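PDB 3KLJ: NADH-rubredoxin oxidoreductase from Clostridium acetobutylicum, which catalyses the NADH-dependent reduction of rubredoxin through a bound FAD, passing electrons on toward dioxygen-scavenging proteins. Local coordinates for residues 13-18 with 93-98; 23-28 with 35-40; 253-256 with 261-264. All coordinates share one frame; numbering follows the deposited sequence. Where two conformers were deposited one is given.

Contact 1. Residues 13-18 with 93-98. With FAD (flavin-adenine dinucleotide), chain B.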
loop_
_atom_site.group_PDB
_atom_site.type_symbol
_atom_site.label_atom_id
_atom_site.label_comp_id
_atom_site.label_asym_id
_atom_site.label_seq_id
_atom_site.Cartn_x
_atom_site.Cartn_y
_atom_site.Cartn_z
ATOM N N LEU A 13 13.029 -19.937 5.930
ATOM C CA LEU A 13 13.638 -18.621 5.913
ATOM C C LEU A 13 12.628 -17.619 5.383
ATOM O O LEU A 13 12.094 -17.788 4.287
ATOM C CB LEU A 13 14.858 -18.594 5.003
ATOM C CG LEU A 13 16.109 -17.859 5.490
ATOM C CD1 LEU A 13 16.874 -17.209 4.336
ATOM C CD2 LEU A 13 15.826 -16.863 6.611
ATOM N N ILE A 14 12.379 -16.580 6.175
ATOM C CA ILE A 14 11.471 -15.509 5.787
ATOM C C ILE A 14 12.265 -14.227 5.549
ATOM O O ILE A 14 12.875 -13.668 6.475
ATOM C CB ILE A 14 10.357 -15.314 6.841
ATOM C CG1 ILE A 14 9.471 -16.561 6.899
ATOM C CG2 ILE A 14 9.508 -14.082 6.530
ATOM C CD1 ILE A 14 8.491 -16.555 8.039
ATOM N N LEU A 15 12.251 -13.778 4.299
ATOM C CA LEU A 15 12.987 -12.603 3.868
ATOM C C LEU A 15 12.093 -11.361 3.929
ATOM O O LEU A 15 11.278 -11.115 3.026
ATOM C CB LEU A 15 13.535 -12.841 2.455
ATOM C CG LEU A 15 14.770 -12.080 1.979
ATOM C CD1 LEU A 15 15.365 -12.724 0.695
ATOM C CD2 LEU A 15 14.455 -10.595 1.758
ATOM N N GLY A 16 12.254 -10.594 5.006
ATOM C CA GLY A 16 11.451 -9.416 5.293
ATOM C C GLY A 16 10.498 -9.669 6.451
ATOM O O GLY A 16 9.780 -10.674 6.460
ATOM N N ALA A 17 10.482 -8.763 7.427
ATOM C CA ALA A 17 9.617 -8.914 8.591
ATOM C C ALA A 17 8.611 -7.758 8.721
ATOM O O ALA A 17 8.639 -6.977 9.670
ATOM C CB ALA A 17 10.448 -9.094 9.858
ATOM N N GLY A 18 7.738 -7.650 7.730
ATOM C CA GLY A 18 6.590 -6.772 7.809
ATOM C C GLY A 18 5.373 -7.647 8.042
ATOM O O GLY A 18 5.512 -8.814 8.438
ATOM N N LYS A 93 20.487 -23.172 -2.129
ATOM C CA LYS A 93 19.557 -22.730 -1.094
ATOM C C LYS A 93 20.256 -21.858 -0.052
ATOM O O LYS A 93 20.169 -22.107 1.150
ATOM C CB LYS A 93 18.832 -23.925 -0.459
ATOM C CG LYS A 93 17.899 -24.654 -1.425
ATOM C CD LYS A 93 16.973 -25.613 -0.696
ATOM C CE LYS A 93 15.788 -26.000 -1.569
ATOM N NZ LYS A 93 14.875 -26.928 -0.850
ATOM N N LEU A 94 20.954 -20.834 -0.539
ATOM C CA LEU A 94 21.704 -19.921 0.316
ATOM C C LEU A 94 21.290 -18.484 0.031
ATOM O O LEU A 94 21.214 -18.069 -1.130
ATOM C CB LEU A 94 23.219 -20.078 0.108
ATOM C CG LEU A 94 23.931 -21.414 0.387
ATOM C CD1 LEU A 94 25.394 -21.357 -0.052
ATOM C CD2 LEU A 94 23.857 -21.802 1.852
ATOM N N VAL A 95 21.018 -17.735 1.095
ATOM C CA VAL A 95 20.743 -16.314 0.985
ATOM C C VAL A 95 21.941 -15.543 1.536
ATOM O O VAL A 95 22.426 -15.834 2.632
ATOM C CB VAL A 95 19.428 -15.940 1.718
ATOM C CG1 VAL A 95 19.278 -14.432 1.858
ATOM C CG2 VAL A 95 18.228 -16.527 0.969
ATOM N N THR A 96 22.432 -14.580 0.761
ATOM C CA THR A 96 23.573 -13.769 1.182
ATOM C C THR A 96 23.093 -12.427 1.704
ATOM O O THR A 96 22.328 -11.722 1.037
ATOM C CB THR A 96 24.576 -13.540 0.037
ATOM O OG1 THR A 96 24.960 -14.802 -0.519
ATOM C CG2 THR A 96 25.816 -12.826 0.541
ATOM N N LEU A 97 23.554 -12.091 2.902
ATOM C CA LEU A 97 23.239 -10.825 3.537
ATOM C C LEU A 97 24.283 -9.754 3.223
ATOM O O LEU A 97 25.344 -10.044 2.649
ATOM C CB LEU A 97 23.103 -11.013 5.053
ATOM C CG LEU A 97 22.127 -12.101 5.517
ATOM C CD1 LEU A 97 22.400 -12.507 6.961
ATOM C CD2 LEU A 97 20.672 -11.672 5.331
ATOM N N LYS A 98 23.968 -8.518 3.609
ATOM C CA LYS A 98 24.853 -7.367 3.440
ATOM C C LYS A 98 26.217 -7.584 4.117
ATOM O O LYS A 98 27.260 -7.286 3.529
ATOM C CB LYS A 98 24.170 -6.094 3.971
ATOM C CG LYS A 98 24.946 -4.800 3.708
ATOM C CD LYS A 98 24.874 -4.388 2.241
ATOM C CE LYS A 98 25.966 -3.392 1.899
ATOM N NZ LYS A 98 25.781 -2.830 0.536
HETATM P PA FAD B . 6.302 -4.336 4.219
HETATM O O1A FAD B . 6.980 -3.279 3.389
HETATM O O2A FAD B . 5.308 -3.761 5.199
HETATM O O5B FAD B . 7.402 -5.194 4.994
HETATM C C5B FAD B . 8.531 -5.712 4.314
HETATM C C4B FAD B . 9.738 -5.695 5.253
HETATM O O4B FAD B . 10.847 -6.329 4.618
HETATM C C3B FAD B . 10.172 -4.266 5.569
HETATM O O3B FAD B . 10.294 -4.118 6.974
HETATM C C2B FAD B . 11.511 -4.096 4.877
HETATM O O2B FAD B . 12.410 -3.306 5.624
HETATM C C1B FAD B . 12.009 -5.531 4.777
HETATM N N9A FAD B . 12.961 -5.752 3.674
HETATM C C8A FAD B . 12.967 -5.157 2.441
HETATM N N7A FAD B . 14.010 -5.646 1.731
HETATM C C5A FAD B . 14.668 -6.550 2.485
HETATM C C6A FAD B . 15.798 -7.332 2.245
HETATM N N6A FAD B . 16.589 -7.064 1.205
HETATM N N1A FAD B . 16.248 -8.179 3.243
HETATM C C2A FAD B . 15.592 -8.252 4.458
HETATM N N3A FAD B . 14.480 -7.465 4.690
HETATM C C4A FAD B . 14.020 -6.628 3.714
HETATM N N1 FAD B . -2.520 -0.584 3.096
HETATM C C2 FAD B . -3.891 -0.699 3.180
HETATM O O2 FAD B . -4.433 -1.721 2.795
HETATM N N3 FAD B . -4.656 0.316 3.719
HETATM C C4 FAD B . -4.050 1.466 4.166
HETATM O O4 FAD B . -4.764 2.360 4.629
HETATM C C4X FAD B . -2.658 1.604 4.075
HETATM N N5 FAD B . -2.021 2.751 4.528
HETATM C C5X FAD B . -0.648 2.876 4.440
HETATM C C6 FAD B . -0.013 4.040 4.893
HETATM C C7 FAD B . 1.385 4.146 4.807
HETATM C C7M FAD B . 2.070 5.390 5.290
HETATM C C8 FAD B . 2.136 3.105 4.262
HETATM C C8M FAD B . 3.637 3.195 4.150
HETATM C C9 FAD B . 1.497 1.956 3.808
HETATM C C9A FAD B . 0.107 1.835 3.899
HETATM N N10 FAD B . -0.525 0.677 3.450
HETATM C C10 FAD B . -1.899 0.563 3.539
HETATM C "C1'" FAD B . 0.276 -0.430 2.848
HETATM C "C2'" FAD B . 0.561 -1.548 3.829
HETATM O "O2'" FAD B . 1.388 -1.038 4.856
HETATM C "C3'" FAD B . 1.276 -2.643 3.063
HETATM O "O3'" FAD B . 0.392 -3.210 2.114
HETATM C "C4'" FAD B . 1.798 -3.756 3.956
HETATM O "O4'" FAD B . 2.662 -3.230 4.954
HETATM C "C5'" FAD B . 2.592 -4.729 3.094
HETATM O "O5'" FAD B . 3.224 -5.636 3.961
HETATM P P FAD B . 4.494 -6.449 3.460
HETATM O O1P FAD B . 4.935 -7.391 4.568
HETATM O O2P FAD B . 4.225 -7.127 2.139
HETATM O O3P FAD B . 5.624 -5.336 3.157
#
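Leu-13 meets Val-95 where the parallel sheet of the FAD-binding domain backs onto the small antiparallel sheet holding strand 94-97. The two side chains lie at a slant to each other, and the touch is methyl on methyl: CD1 of Leu-13 sits 3.7 Å from CG2 of Val-95. That CG2 lies beside its own backbone N, while the other branch, CG1, is anti to N (chi1 168°) and serves the next leucine. Ile-14 points the opposite way, toward Ile-35 of the neighbouring strand. Leu-15 comes round to the Val-95 side again and divides its two methyls: CD1 approaches Val-95 CG1 more loosely, at 4.4 Å, and CD2 sits over the face of the FAD adenine, 3.4 Å from N1A. Beyond it the strand gives way to the glycine-rich turn of a GxGxxG sequence, the Rossmann-type dinucleotide-binding motif. The bare CA of Gly-16 lies 3.2 Å from the ribose O4B of FAD. Gly-18, at the N-cap of helix 19-28, likewise brings its CA to 3.3 Å from O5B. Between the two strands the chemistry is purely apolar, with branched side chains filling the space between sheets. Leu-15 is shared between this packing and the adenine pocket, consistent with an apolar surface under one face of the base.

Contact 2. Residues 23-28 with 35-40. With FAD (flavin-adenine dinucleotide), chain B.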
loop_
_atom_site.group_PDB
_atom_site.type_symbol
_atom_site.label_atom_id
_atom_site.label_comp_id
_atom_site.label_asym_id
_atom_site.label_seq_id
_atom_site.Cartn_x
_atom_site.Cartn_y
_atom_site.Cartn_z
ATOM N N SER A 23 2.774 -12.830 9.012
ATOM C CA SER A 23 1.684 -13.765 8.744
ATOM C C SER A 23 2.199 -15.144 8.317
ATOM O O SER A 23 1.638 -16.166 8.707
ATOM C CB SER A 23 0.731 -13.199 7.694
ATOM O OG SER A 23 -0.403 -14.037 7.553
ATOM N N ALA A 24 3.274 -15.176 7.528
ATOM C CA ALA A 24 3.883 -16.466 7.142
ATOM C C ALA A 24 4.454 -17.210 8.354
ATOM O O ALA A 24 4.233 -18.414 8.510
ATOM C CB ALA A 24 4.949 -16.274 6.090
ATOM N N ALA A 25 5.189 -16.493 9.203
ATOM C CA ALA A 25 5.746 -17.077 10.434
ATOM C C ALA A 25 4.633 -17.668 11.290
ATOM O O ALA A 25 4.681 -18.854 11.644
ATOM C CB ALA A 25 6.555 -16.047 11.221
ATOM N N LYS A 26 3.622 -16.846 11.578
ATOM C CA LYS A 26 2.446 -17.273 12.336
ATOM C C LYS A 26 1.777 -18.518 11.737
ATOM O O LYS A 26 1.397 -19.431 12.465
ATOM C CB LYS A 26 1.438 -16.126 12.449
ATOM C CG LYS A 26 0.155 -16.479 13.209
ATOM C CD LYS A 26 -0.811 -15.283 13.249
ATOM C CE LYS A 26 -2.165 -15.690 13.815
ATOM N NZ LYS A 26 -3.028 -14.496 14.107
ATOM N N ALA A 27 1.640 -18.545 10.415
ATOM C CA ALA A 27 1.060 -19.690 9.712
ATOM C C ALA A 27 1.932 -20.948 9.823
ATOM O O ALA A 27 1.415 -22.048 9.982
ATOM C CB ALA A 27 0.795 -19.343 8.253
ATOM N N ALA A 28 3.250 -20.769 9.747
ATOM C CA ALA A 28 4.215 -21.871 9.857
ATOM C C ALA A 28 4.285 -22.487 11.261
ATOM O O ALA A 28 4.748 -23.622 11.420
ATOM C CB ALA A 28 5.600 -21.397 9.423
ATOM N N ILE A 35 11.952 -21.732 12.266
ATOM C CA ILE A 35 11.599 -20.540 11.492
ATOM C C ILE A 35 12.522 -19.363 11.822
ATOM O O ILE A 35 12.695 -18.994 12.999
ATOM C CB ILE A 35 10.135 -20.110 11.776
ATOM C CG1 ILE A 35 9.176 -21.301 11.669
ATOM C CG2 ILE A 35 9.704 -18.958 10.862
ATOM C CD1 ILE A 35 7.938 -21.150 12.557
ATOM N N THR A 36 13.089 -18.766 10.776
ATOM C CA THR A 36 13.932 -17.577 10.903
ATOM C C THR A 36 13.443 -16.452 10.003
ATOM O O THR A 36 13.185 -16.666 8.818
ATOM C CB THR A 36 15.391 -17.901 10.542
ATOM O OG1 THR A 36 15.867 -18.909 11.427
ATOM C CG2 THR A 36 16.288 -16.683 10.672
ATOM N N MET A 37 13.337 -15.257 10.574
ATOM C CA MET A 37 12.950 -14.063 9.843
ATOM C C MET A 37 14.114 -13.094 9.764
ATOM O O MET A 37 14.739 -12.782 10.783
ATOM C CB MET A 37 11.793 -13.362 10.546
ATOM C CG MET A 37 10.597 -14.240 10.853
ATOM S SD MET A 37 9.275 -13.255 11.592
ATOM C CE MET A 37 8.664 -12.460 10.099
ATOM N N ILE A 38 14.390 -12.617 8.553
ATOM C CA ILE A 38 15.382 -11.576 8.327
ATOM C C ILE A 38 14.664 -10.238 8.149
ATOM O O ILE A 38 13.745 -10.152 7.346
ATOM C CB ILE A 38 16.213 -11.875 7.052
ATOM C CG1 ILE A 38 16.951 -13.212 7.190
ATOM C CG2 ILE A 38 17.198 -10.739 6.762
ATOM C CD1 ILE A 38 17.320 -13.841 5.854
ATOM N N ASN A 39 15.060 -9.202 8.891
ATOM C CA ASN A 39 14.474 -7.866 8.675
ATOM C C ASN A 39 15.482 -6.732 8.632
ATOM O O ASN A 39 16.327 -6.615 9.519
ATOM C CB ASN A 39 13.388 -7.554 9.704
ATOM C CG ASN A 39 12.455 -6.417 9.259
ATOM O OD1 ASN A 39 11.929 -6.393 8.128
ATOM N ND2 ASN A 39 12.247 -5.473 10.156
ATOM N N SER A 40 15.369 -5.896 7.601
ATOM C CA SER A 40 16.284 -4.780 7.377
ATOM C C SER A 40 16.139 -3.674 8.427
ATOM O O SER A 40 17.107 -2.967 8.714
ATOM C CB SER A 40 16.098 -4.208 5.971
ATOM O OG SER A 40 14.806 -3.632 5.830
HETATM P PA FAD B . 6.302 -4.336 4.219
HETATM O O1A FAD B . 6.980 -3.279 3.389
HETATM O O2A FAD B . 5.308 -3.761 5.199
HETATM O O5B FAD B . 7.402 -5.194 4.994
HETATM C C5B FAD B . 8.531 -5.712 4.314
HETATM C C4B FAD B . 9.738 -5.695 5.253
HETATM O O4B FAD B . 10.847 -6.329 4.618
HETATM C C3B FAD B . 10.172 -4.266 5.569
HETATM O O3B FAD B . 10.294 -4.118 6.974
HETATM C C2B FAD B . 11.511 -4.096 4.877
HETATM O O2B FAD B . 12.410 -3.306 5.624
HETATM C C1B FAD B . 12.009 -5.531 4.777
HETATM N N9A FAD B . 12.961 -5.752 3.674
HETATM C C8A FAD B . 12.967 -5.157 2.441
HETATM N N7A FAD B . 14.010 -5.646 1.731
HETATM C C5A FAD B . 14.668 -6.550 2.485
HETATM C C6A FAD B . 15.798 -7.332 2.245
HETATM N N6A FAD B . 16.589 -7.064 1.205
HETATM N N1A FAD B . 16.248 -8.179 3.243
HETATM C C2A FAD B . 15.592 -8.252 4.458
HETATM N N3A FAD B . 14.480 -7.465 4.690
HETATM C C4A FAD B . 14.020 -6.628 3.714
HETATM N N1 FAD B . -2.520 -0.584 3.096
HETATM C C2 FAD B . -3.891 -0.699 3.180
HETATM O O2 FAD B . -4.433 -1.721 2.795
HETATM N N3 FAD B . -4.656 0.316 3.719
HETATM C C4 FAD B . -4.050 1.466 4.166
HETATM O O4 FAD B . -4.764 2.360 4.629
HETATM C C4X FAD B . -2.658 1.604 4.075
HETATM N N5 FAD B . -2.021 2.751 4.528
HETATM C C5X FAD B . -0.648 2.876 4.440
HETATM C C6 FAD B . -0.013 4.040 4.893
HETATM C C7 FAD B . 1.385 4.146 4.807
HETATM C C7M FAD B . 2.070 5.390 5.290
HETATM C C8 FAD B . 2.136 3.105 4.262
HETATM C C8M FAD B . 3.637 3.195 4.150
HETATM C C9 FAD B . 1.497 1.956 3.808
HETATM C C9A FAD B . 0.107 1.835 3.899
HETATM N N10 FAD B . -0.525 0.677 3.450
HETATM C C10 FAD B . -1.899 0.563 3.539
HETATM C "C1'" FAD B . 0.276 -0.430 2.848
HETATM C "C2'" FAD B . 0.561 -1.548 3.829
HETATM O "O2'" FAD B . 1.388 -1.038 4.856
HETATM C "C3'" FAD B . 1.276 -2.643 3.063
HETATM O "O3'" FAD B . 0.392 -3.210 2.114
HETATM C "C4'" FAD B . 1.798 -3.756 3.956
HETATM O "O4'" FAD B . 2.662 -3.230 4.954
HETATM C "C5'" FAD B . 2.592 -4.729 3.094
HETATM O "O5'" FAD B . 3.224 -5.636 3.961
HETATM P P FAD B . 4.494 -6.449 3.460
HETATM O O1P FAD B . 4.935 -7.391 4.568
HETATM O O2P FAD B . 4.225 -7.127 2.139
HETATM O O3P FAD B . 5.624 -5.336 3.157
#
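Ala-25 and Ala-28 of the helix pack on Ile-35 and Met-37 of the strand, the second half of the beta-alpha-beta unit that opens the Rossmann-type FAD-binding fold. Helix 23-28 and strand 35-38 run antiparallel, at 176°, with their axes 9.5 Å apart. Side chain meets side chain through apolar atoms alone: Ala-28 CB touches CD1 of Ile-35 at 3.9 Å, though the same CD1 also nears the carbonyl oxygen of Ala-25. Ile-35 CG2, anti to the backbone N, lies a little farther from Ala-25 CB, at 4.3 Å. Met-37 meets that CB through its sulfur, SD at 3.9 Å, which CG beside the backbone N (chi1 -53°) and an extended chi2 carry there. Ile-14 of the central strand adjoins both Ala-25 and Ile-35.

Polar interactions belong to the strand's far end, where FAD lies. Ile-38 CG2 still offers a methyl to the adenine, 3.8 Å from C2A, but Asn-39 and Ser-40 turn to the ribose. Asn-39 OD1 lies 3.0 Å from O3B and also accepts the N-H of Ala-17, so it ties the glycine-rich turn to the sugar. Ser-40 OG and the ribose O2B lie only 2.4 Å apart, too short for the bond's details to be trusted.

Contact 3. Residues 253-256 with 261-264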
loop_
_atom_site.group_PDB
_atom_site.type_symbol
_atom_site.label_atom_id
_atom_site.label_comp_id
_atom_site.label_asym_id
_atom_site.label_seq_id
_atom_site.Cartn_x
_atom_site.Cartn_y
_atom_site.Cartn_z
ATOM N N MET A 253 1.168 -19.198 -3.676
ATOM C CA MET A 253 2.246 -18.231 -3.415
ATOM C C MET A 253 3.652 -18.716 -3.824
ATOM O O MET A 253 4.657 -18.191 -3.357
ATOM C CB MET A 253 2.211 -17.714 -1.963
ATOM C CG MET A 253 1.014 -16.821 -1.645
ATOM S SD MET A 253 0.954 -15.373 -2.720
ATOM C CE MET A 253 -0.549 -15.648 -3.688
ATOM N N GLU A 254 3.707 -19.708 -4.710
ATOM C CA GLU A 254 4.975 -20.232 -5.241
ATOM C C GLU A 254 5.494 -19.373 -6.388
ATOM O O GLU A 254 4.728 -19.002 -7.278
ATOM C CB GLU A 254 4.772 -21.650 -5.756
ATOM C CG GLU A 254 4.331 -22.635 -4.689
ATOM C CD GLU A 254 3.974 -23.991 -5.248
ATOM O OE1 GLU A 254 3.276 -24.065 -6.288
ATOM O OE2 GLU A 254 4.389 -24.993 -4.632
ATOM N N THR A 255 6.793 -19.067 -6.372
ATOM C CA THR A 255 7.428 -18.315 -7.452
ATOM C C THR A 255 7.773 -19.274 -8.608
ATOM O O THR A 255 7.411 -20.453 -8.576
ATOM C CB THR A 255 8.741 -17.628 -6.975
ATOM O OG1 THR A 255 9.765 -18.624 -6.810
ATOM C CG2 THR A 255 8.531 -16.873 -5.648
ATOM N N SER A 256 8.473 -18.739 -9.610
ATOM C CA SER A 256 9.015 -19.493 -10.748
ATOM C C SER A 256 9.958 -20.606 -10.343
ATOM O O SER A 256 10.209 -21.529 -11.106
ATOM C CB SER A 256 9.827 -18.547 -11.625
ATOM O OG SER A 256 9.092 -18.176 -12.752
ATOM N N TYR A 261 8.976 -18.984 -2.287
ATOM C CA TYR A 261 7.644 -18.377 -2.269
ATOM C C TYR A 261 7.783 -16.871 -2.155
ATOM O O TYR A 261 8.842 -16.373 -1.782
ATOM C CB TYR A 261 6.829 -18.869 -1.066
ATOM C CG TYR A 261 6.678 -20.374 -0.986
ATOM C CD1 TYR A 261 7.743 -21.178 -0.571
ATOM C CD2 TYR A 261 5.476 -20.994 -1.324
ATOM C CE1 TYR A 261 7.611 -22.564 -0.488
ATOM C CE2 TYR A 261 5.340 -22.377 -1.246
ATOM C CZ TYR A 261 6.410 -23.150 -0.828
ATOM O OH TYR A 261 6.292 -24.513 -0.749
ATOM N N ALA A 262 6.707 -16.156 -2.476
ATOM C CA ALA A 262 6.613 -14.725 -2.210
ATOM C C ALA A 262 5.176 -14.337 -1.854
ATOM O O ALA A 262 4.231 -15.052 -2.180
ATOM C CB ALA A 262 7.113 -13.924 -3.406
ATOM N N CYS A 263 5.019 -13.195 -1.194
ATOM C CA CYS A 263 3.725 -12.795 -0.630
ATOM C C CYS A 263 3.710 -11.333 -0.236
ATOM O O CYS A 263 4.730 -10.782 0.175
ATOM C CB CYS A 263 3.384 -13.646 0.602
ATOM S SG CYS A 263 4.712 -13.760 1.820
ATOM N N GLY A 264 2.541 -10.715 -0.356
ATOM C CA GLY A 264 2.342 -9.337 0.087
ATOM C C GLY A 264 2.724 -8.355 -1.005
ATOM O O GLY A 264 2.586 -8.650 -2.199
#
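Met-253 hands its carbonyl oxygen to the backbone N-H of Ala-262, and this bond holds the close-packed half of the contact. It is 3.0 Å from Ala-262 N to Met-253 O, with 156° at the hydrogen, and the donor lies nearly in line with the C=O bond. Glu-254 and Tyr-261 form a single beta bridge here, so the loop after strand 247-249 lies against the edge strand 260-262 without becoming a regular strand. Round the bond the fit is snug. Met-253 O also sits 3.2 Å from Tyr-261 CB, while the Met-253 side chain, bent at chi2 (-58°), curls past the oxygen end of the Ala-262 carbonyl, with SD 3.3 Å from Ala-262 O. Beyond that oxygen the sulfur approaches Cys-263 CB only loosely, at 4.5 Å. Gln-283 and Ala-287 of helix 277-291 close over Met-253. On the other flank, Thr-255 lays CG2 against the backbone, 3.6 Å from Tyr-261 C, and its hydroxyl is bonded to Ile-260 O and Ile-257 N.

On the more open side the contact is slighter. Glu-254, partly exposed, runs alongside Tyr-261 in the same direction, but only its CG touches the ring, 3.6 Å from CE2; the rest of that side chain has no close partner in segment 261-264, and the carboxylate plane is turned 39° from the ring. The acid's charged end has a long, weak ion pair with Lys-258. Holding the loop to the strand therefore falls chiefly to backbone polarity and apolar packing, with the charged group probably adding little.

Contacts 1 and 2 are joined directly, their centres 10 Å apart: strands 12-15 and 35-38 are neighbours in the parallel sheet, bonded from Ile-14 N to Thr-36 O and from Ile-14 O to Ile-38 N, each 2.8 Å. Along the chain, contact 2 is nested inside the loop that contact 1 closes. Both end at the AMP half of FAD, far from the flavin ring. Contact 3 lies across the same sheet, on one of its two outermost strands, 260-262, its centre 14 Å from those of the other two and touching neither. Its chain leads to the cofactor as well: Gly-264 touches FAD, and Asp-265, the next residue, binds it.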